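Local coordinates for Lin2634 protein (Listeria innocua, PDB 3MZO) that binds calcium ions and is probably a phosphohydrolase of the HD-domain superfamily, related to the YfbR-like 5'-deoxynucleotidases, at residues B[12-17]-B[71-76]; B[37-42]-B[64-69]. All coordinates share one frame; numbering follows the deposited sequence.

Contact 1: residues B[12-17]-B[71-76]; sequences SDLENI and SELFIG
Leu73 meets Leu14, Asp13 and Ile17 where the turn that follows helix 4-13 packs against the 3-10 turn just past the His-Asp pair of this all-helical HD-domain fold. On the first side a type I beta turn runs from Asp13 to Asn16, with Asn16 N bonded to Asp13 O. On the second, Ser71 O accepts from both Phe74 N and Ile75 N, so one carbonyl oxygen closes the turn with two backbone bonds.

The two leucines cross at about a right angle, branch point against branch point, CG of Leu14 lying 4.0 Å from CG of Leu73. The chi1 of Leu73, -107°, is displaced from the usual staggered value, and its end leans toward the turn. Its CD2 branch reaches Asp13, coming to 3.5 Å from that residue's CB, so the aspartate contributes its methylene here rather than its carboxylate. Leu14 CD2 meets Leu73 nearer the backbone, 4.1 Å from Leu73 N.

Ile17 adds a different kind of touch, against main chain. Its CG1 stands anti to the carbonyl carbon (chi1 -58°), and the extended branch carries CD1 to the backbone of the 3-10 turn, 3.7 Å from Leu73 CA. No hydrogen bond joins the segments; the 235 Å² buried between them comes from apolar and van der Waals packing.

Val31 touches Leu14, Ile17 and Glu72, tying both segments to helix 31-51. Glu72, a calcium ligand in a structure of this protein, binds none in this chain, though its side chain is about 4 Å from a calcium ion at the nearest atoms; OE2 makes a salt bridge to Lys79. Its closest approach to 12-17 is by its backbone oxygen: Glu72 O lies 3.4 Å from Ile17 CD1.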
loop_
_atom_site.group_PDB
_atom_site.type_symbol
_atom_site.label_atom_id
_atom_site.label_comp_id
_atom_site.label_asym_id
_atom_site.label_seq_id
_atom_site.Cartn_x
_atom_site.Cartn_y
_atom_site.Cartn_z
ATOM N N SER B 12 -13.450 -5.524 -11.861
ATOM C CA SER B 12 -12.498 -5.435 -10.745
ATOM C C SER B 12 -11.173 -4.775 -11.094
ATOM O O SER B 12 -10.558 -4.155 -10.235
ATOM C CB SER B 12 -12.203 -6.808 -10.143
ATOM O OG SER B 12 -13.302 -7.222 -9.346
ATOM N N ASP B 13 -10.727 -4.928 -12.329
ATOM C CA ASP B 13 -9.519 -4.266 -12.774
ATOM C C ASP B 13 -9.616 -2.739 -12.716
ATOM O O ASP B 13 -8.593 -2.073 -12.517
ATOM C CB ASP B 13 -9.126 -4.720 -14.185
ATOM C CG ASP B 13 -8.895 -6.252 -14.266
ATOM O OD1 ASP B 13 -8.746 -6.926 -13.207
ATOM O OD2 ASP B 13 -8.863 -6.763 -15.375
ATOM N N LEU B 14 -10.822 -2.187 -12.888
ATOM C CA LEU B 14 -11.015 -0.748 -12.757
ATOM C C LEU B 14 -10.808 -0.200 -11.350
ATOM O O LEU B 14 -10.766 1.024 -11.158
ATOM C CB LEU B 14 -12.402 -0.320 -13.286
ATOM C CG LEU B 14 -12.417 -0.298 -14.814
ATOM C CD1 LEU B 14 -13.838 -0.326 -15.336
ATOM C CD2 LEU B 14 -11.655 0.923 -15.283
ATOM N N GLU B 15 -10.680 -1.084 -10.371
ATOM C CA GLU B 15 -10.340 -0.711 -9.024
ATOM C C GLU B 15 -8.827 -0.498 -8.827
ATOM O O GLU B 15 -8.400 0.007 -7.776
ATOM C CB GLU B 15 -10.730 -1.841 -8.063
ATOM C CG GLU B 15 -12.175 -2.173 -8.048
ATOM C CD GLU B 15 -12.505 -3.349 -7.091
ATOM O OE1 GLU B 15 -11.665 -3.849 -6.310
ATOM O OE2 GLU B 15 -13.632 -3.779 -7.138
ATOM N N ASN B 16 -8.048 -0.950 -9.802
ATOM C CA ASN B 16 -6.591 -0.867 -9.767
ATOM C C ASN B 16 -6.017 0.183 -10.712
ATOM O O ASN B 16 -4.801 0.239 -10.888
ATOM C CB ASN B 16 -5.997 -2.251 -10.094
ATOM C CG ASN B 16 -6.321 -3.292 -9.024
ATOM O OD1 ASN B 16 -6.476 -2.958 -7.839
ATOM N ND2 ASN B 16 -6.432 -4.556 -9.435
ATOM N N ILE B 17 -6.898 0.956 -11.348
ATOM C CA ILE B 17 -6.541 2.062 -12.223
ATOM C C ILE B 17 -7.010 3.310 -11.485
ATOM O O ILE B 17 -8.173 3.443 -11.109
ATOM C CB ILE B 17 -7.210 1.948 -13.584
ATOM C CG1 ILE B 17 -6.791 0.619 -14.210
ATOM C CG2 ILE B 17 -6.778 3.130 -14.538
ATOM C CD1 ILE B 17 -7.528 0.304 -15.415
ATOM N N SER B 71 -13.437 2.575 -20.581
ATOM C CA SER B 71 -12.297 2.498 -21.519
ATOM C C SER B 71 -10.941 2.764 -20.894
ATOM O O SER B 71 -9.884 2.451 -21.511
ATOM C CB SER B 71 -12.506 3.443 -22.714
ATOM O OG SER B 71 -12.753 4.779 -22.309
ATOM N N GLU B 72 -10.933 3.339 -19.689
ATOM C CA GLU B 72 -9.668 3.539 -18.980
ATOM C C GLU B 72 -8.979 2.202 -18.640
ATOM O O GLU B 72 -7.792 2.171 -18.272
ATOM C CB GLU B 72 -9.817 4.518 -17.804
ATOM C CG GLU B 72 -9.802 5.982 -18.313
ATOM C CD GLU B 72 -10.166 7.037 -17.268
ATOM O OE1 GLU B 72 -9.683 6.954 -16.122
ATOM O OE2 GLU B 72 -10.911 7.988 -17.612
ATOM N N LEU B 73 -9.700 1.095 -18.838
ATOM C CA LEU B 73 -9.122 -0.235 -18.692
ATOM C C LEU B 73 -7.940 -0.445 -19.625
ATOM O O LEU B 73 -7.018 -1.189 -19.279
ATOM C CB LEU B 73 -10.133 -1.316 -19.034
ATOM C CG LEU B 73 -10.747 -2.162 -17.954
ATOM C CD1 LEU B 73 -11.712 -3.096 -18.677
ATOM C CD2 LEU B 73 -9.721 -2.948 -17.203
ATOM N N PHE B 74 -7.986 0.181 -20.802
ATOM C CA PHE B 74 -6.948 -0.020 -21.843
ATOM C C PHE B 74 -6.266 1.260 -22.384
ATOM O O PHE B 74 -5.217 1.171 -23.014
ATOM C CB PHE B 74 -7.475 -0.893 -23.001
ATOM C CG PHE B 74 -8.910 -0.644 -23.376
ATOM C CD1 PHE B 74 -9.259 0.420 -24.182
ATOM C CD2 PHE B 74 -9.901 -1.514 -22.960
ATOM C CE1 PHE B 74 -10.582 0.627 -24.541
ATOM C CE2 PHE B 74 -11.237 -1.311 -23.310
ATOM C CZ PHE B 74 -11.579 -0.241 -24.095
ATOM N N ILE B 75 -6.835 2.436 -22.131
ATOM C CA ILE B 75 -6.166 3.681 -22.481
ATOM C C ILE B 75 -6.522 4.794 -21.484
ATOM O O ILE B 75 -7.702 5.096 -21.261
ATOM C CB ILE B 75 -6.494 4.100 -23.931
ATOM C CG1 ILE B 75 -5.808 5.441 -24.258
ATOM C CG2 ILE B 75 -8.027 4.099 -24.146
ATOM C CD1 ILE B 75 -5.699 5.778 -25.728
ATOM N N GLY B 76 -5.499 5.361 -20.846
ATOM C CA GLY B 76 -5.673 6.467 -19.902
ATOM C C GLY B 76 -6.233 7.726 -20.526
ATOM O O GLY B 76 -6.206 7.902 -21.751
#

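Contact 2: residues B[37-42]-B[64-69]; sequences KVTSIA and KALNHD. With CA (calcium ion), chain M; CA (calcium ion), chain K.
Ala65 and Thr39 bring helix 31-51 and helix 58-67 together immediately before the His68-Asp69 pair of the HD-domain metal site. The close backbone approach, 4.8 Å between Thr39 CA and Ala65 CA, is consistent with the small side chains of Ala65, Ala42 and Thr39 at the interface.

The apolar part centres on the methyl of Ala65: Ala65 CB lies 3.8 Å from Ala42 CB and also touches Thr39. Val38 continues this surface toward the metals: with its CG1 anti to the backbone N (chi1 170°), that methyl meets His68 CE1 at 3.7 Å, approaching the ring obliquely.

Among the polar groups, Thr39 OG1 is 3.2 Å from Leu66 N, but the angle is too poor for a hydrogen bond; its bond goes to Ser35 O of its own helix. His68 ND1 donates to Ala65 O (2.8 Å, N-H...O angle 157°), with the acceptor near the ring plane, which helps fix the ring's rotation.

Metal coordination is the third kind of interaction. His68 NE2 binds the chain K calcium, which lies in the ring plane, at a long 2.9 Å. Asp69 bridges two calcium ions, OD2 binding the chain K ion at 2.4 Å and OD1 the chain M ion. His34 and Asp138 complete the H...HD...D set round the chain K ion. The chain M ion also takes His68 O and three waters. A further water binds the chain K ion and donates to Asp69 OD1 at 2.7 Å.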
loop_
_atom_site.group_PDB
_atom_site.type_symbol
_atom_site.label_atom_id
_atom_site.label_comp_id
_atom_site.label_asym_id
_atom_site.label_seq_id
_atom_site.Cartn_x
_atom_site.Cartn_y
_atom_site.Cartn_z
ATOM N N LYS B 37 -19.364 7.496 -8.138
ATOM C CA LYS B 37 -19.707 8.831 -7.694
ATOM C C LYS B 37 -20.354 9.673 -8.812
ATOM O O LYS B 37 -21.378 10.334 -8.583
ATOM C CB LYS B 37 -18.459 9.521 -7.077
ATOM C CG LYS B 37 -17.959 8.858 -5.777
ATOM C CD LYS B 37 -16.708 9.605 -5.136
ATOM C CE LYS B 37 -15.505 9.579 -6.016
ATOM N NZ LYS B 37 -14.264 10.141 -5.324
ATOM N N VAL B 38 -19.823 9.590 -10.034
ATOM C CA VAL B 38 -20.420 10.319 -11.144
ATOM C C VAL B 38 -21.847 9.847 -11.405
ATOM O O VAL B 38 -22.729 10.678 -11.702
ATOM C CB VAL B 38 -19.550 10.259 -12.398
ATOM C CG1 VAL B 38 -20.245 10.806 -13.662
ATOM C CG2 VAL B 38 -18.220 11.056 -12.147
ATOM N N THR B 39 -22.081 8.537 -11.312
ATOM C CA THR B 39 -23.440 7.986 -11.529
ATOM C C THR B 39 -24.391 8.481 -10.413
ATOM O O THR B 39 -25.499 8.941 -10.698
ATOM C CB THR B 39 -23.421 6.467 -11.686
ATOM O OG1 THR B 39 -22.462 6.122 -12.695
ATOM C CG2 THR B 39 -24.787 5.936 -12.133
ATOM N N SER B 40 -23.933 8.486 -9.167
ATOM C CA SER B 40 -24.713 9.080 -8.068
ATOM C C SER B 40 -25.020 10.559 -8.222
ATOM O O SER B 40 -26.174 10.995 -7.994
ATOM C CB SER B 40 -24.046 8.792 -6.746
ATOM O OG SER B 40 -23.891 7.385 -6.570
ATOM N N ILE B 41 -24.003 11.330 -8.628
ATOM C CA ILE B 41 -24.163 12.749 -8.942
ATOM C C ILE B 41 -25.181 12.943 -10.075
ATOM O O ILE B 41 -26.100 13.746 -9.949
ATOM C CB ILE B 41 -22.773 13.426 -9.274
ATOM C CG1 ILE B 41 -21.893 13.497 -8.005
ATOM C CG2 ILE B 41 -22.954 14.827 -9.879
ATOM C CD1 ILE B 41 -20.366 13.629 -8.297
ATOM N N ALA B 42 -25.058 12.168 -11.146
ATOM C CA ALA B 42 -25.951 12.288 -12.296
ATOM C C ALA B 42 -27.407 12.005 -11.912
ATOM O O ALA B 42 -28.337 12.706 -12.356
ATOM C CB ALA B 42 -25.496 11.354 -13.447
ATOM N N LYS B 64 -25.012 6.359 -19.574
ATOM C CA LYS B 64 -23.933 7.283 -19.903
ATOM C C LYS B 64 -22.975 7.467 -18.723
ATOM O O LYS B 64 -21.752 7.357 -18.894
ATOM C CB LYS B 64 -24.493 8.652 -20.337
ATOM C CG LYS B 64 -25.128 8.667 -21.705
ATOM C CD LYS B 64 -25.978 9.947 -21.918
ATOM C CE LYS B 64 -26.522 10.040 -23.351
ATOM N NZ LYS B 64 -25.438 10.145 -24.333
ATOM N N ALA B 65 -23.521 7.707 -17.525
ATOM C CA ALA B 65 -22.720 7.969 -16.325
ATOM C C ALA B 65 -21.970 6.733 -15.845
ATOM O O ALA B 65 -20.782 6.812 -15.483
ATOM C CB ALA B 65 -23.601 8.515 -15.201
ATOM N N LEU B 66 -22.639 5.585 -15.865
ATOM C CA LEU B 66 -22.056 4.360 -15.354
ATOM C C LEU B 66 -20.840 3.895 -16.165
ATOM O O LEU B 66 -19.836 3.468 -15.601
ATOM C CB LEU B 66 -23.098 3.226 -15.309
ATOM C CG LEU B 66 -22.579 1.950 -14.639
ATOM C CD1 LEU B 66 -22.348 2.170 -13.138
ATOM C CD2 LEU B 66 -23.539 0.776 -14.919
ATOM N N ASN B 67 -20.955 3.975 -17.482
ATOM C CA ASN B 67 -19.994 3.393 -18.397
ATOM C C ASN B 67 -18.968 4.358 -18.987
ATOM O O ASN B 67 -18.129 3.935 -19.737
ATOM C CB ASN B 67 -20.755 2.727 -19.527
ATOM C CG ASN B 67 -21.803 1.729 -19.008
ATOM O OD1 ASN B 67 -21.459 0.771 -18.327
ATOM N ND2 ASN B 67 -23.069 1.966 -19.320
ATOM N N HIS B 68 -18.989 5.622 -18.592
ATOM C CA HIS B 68 -18.232 6.643 -19.323
ATOM C C HIS B 68 -16.723 6.472 -19.228
ATOM O O HIS B 68 -16.057 6.886 -20.136
ATOM C CB HIS B 68 -18.610 8.073 -18.915
ATOM C CG HIS B 68 -18.017 8.541 -17.620
ATOM N ND1 HIS B 68 -18.485 8.135 -16.397
ATOM C CD2 HIS B 68 -17.062 9.462 -17.365
ATOM C CE1 HIS B 68 -17.797 8.730 -15.438
ATOM N NE2 HIS B 68 -16.922 9.541 -15.998
ATOM N N ASP B 69 -16.205 5.855 -18.168
ATOM C CA ASP B 69 -14.755 5.654 -18.041
ATOM C C ASP B 69 -14.281 4.194 -18.081
ATOM O O ASP B 69 -13.124 3.897 -17.786
ATOM C CB ASP B 69 -14.246 6.363 -16.775
ATOM C CG ASP B 69 -13.982 7.848 -16.993
ATOM O OD1 ASP B 69 -13.931 8.273 -18.129
ATOM O OD2 ASP B 69 -13.753 8.599 -16.034
HETATM CA CA CA M . -14.149 8.523 -20.599
HETATM CA CA CA K . -14.425 10.933 -16.157
HETATM O O HOH W 1 -14.158 10.899 -18.779
HETATM O O HOH W 2 -11.699 8.356 -20.113
HETATM O O HOH W 3 -16.123 10.069 -21.247
HETATM O O HOH W 4 -14.213 7.068 -22.234
#

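How the contacts relate
The centres of contacts 1 and 2 lie about 15 Å apart, and contact 2 is nested along the chain inside the loop that contact 1 closes. The order is 12-17 at the end of helix 4-13, 37-42 on helix 31-51, 64-69 at the end of helix 58-67, then 71-76 in the following loop. The contacts touch, Leu14 CD2 lying 4.2 Å from Asp69 O. Contact 2 is buried, its centre about 7 Å from that of the chain; contact 1 is centred about 15 Å out. Contact 2 supplies His68 and Asp69 to the calcium site, and contact 1 adjoins it through Glu72. Both touch the same neighbouring subunit, Glu15 pairing with Lys37 of that subunit and Lys37 with Glu15 of that subunit.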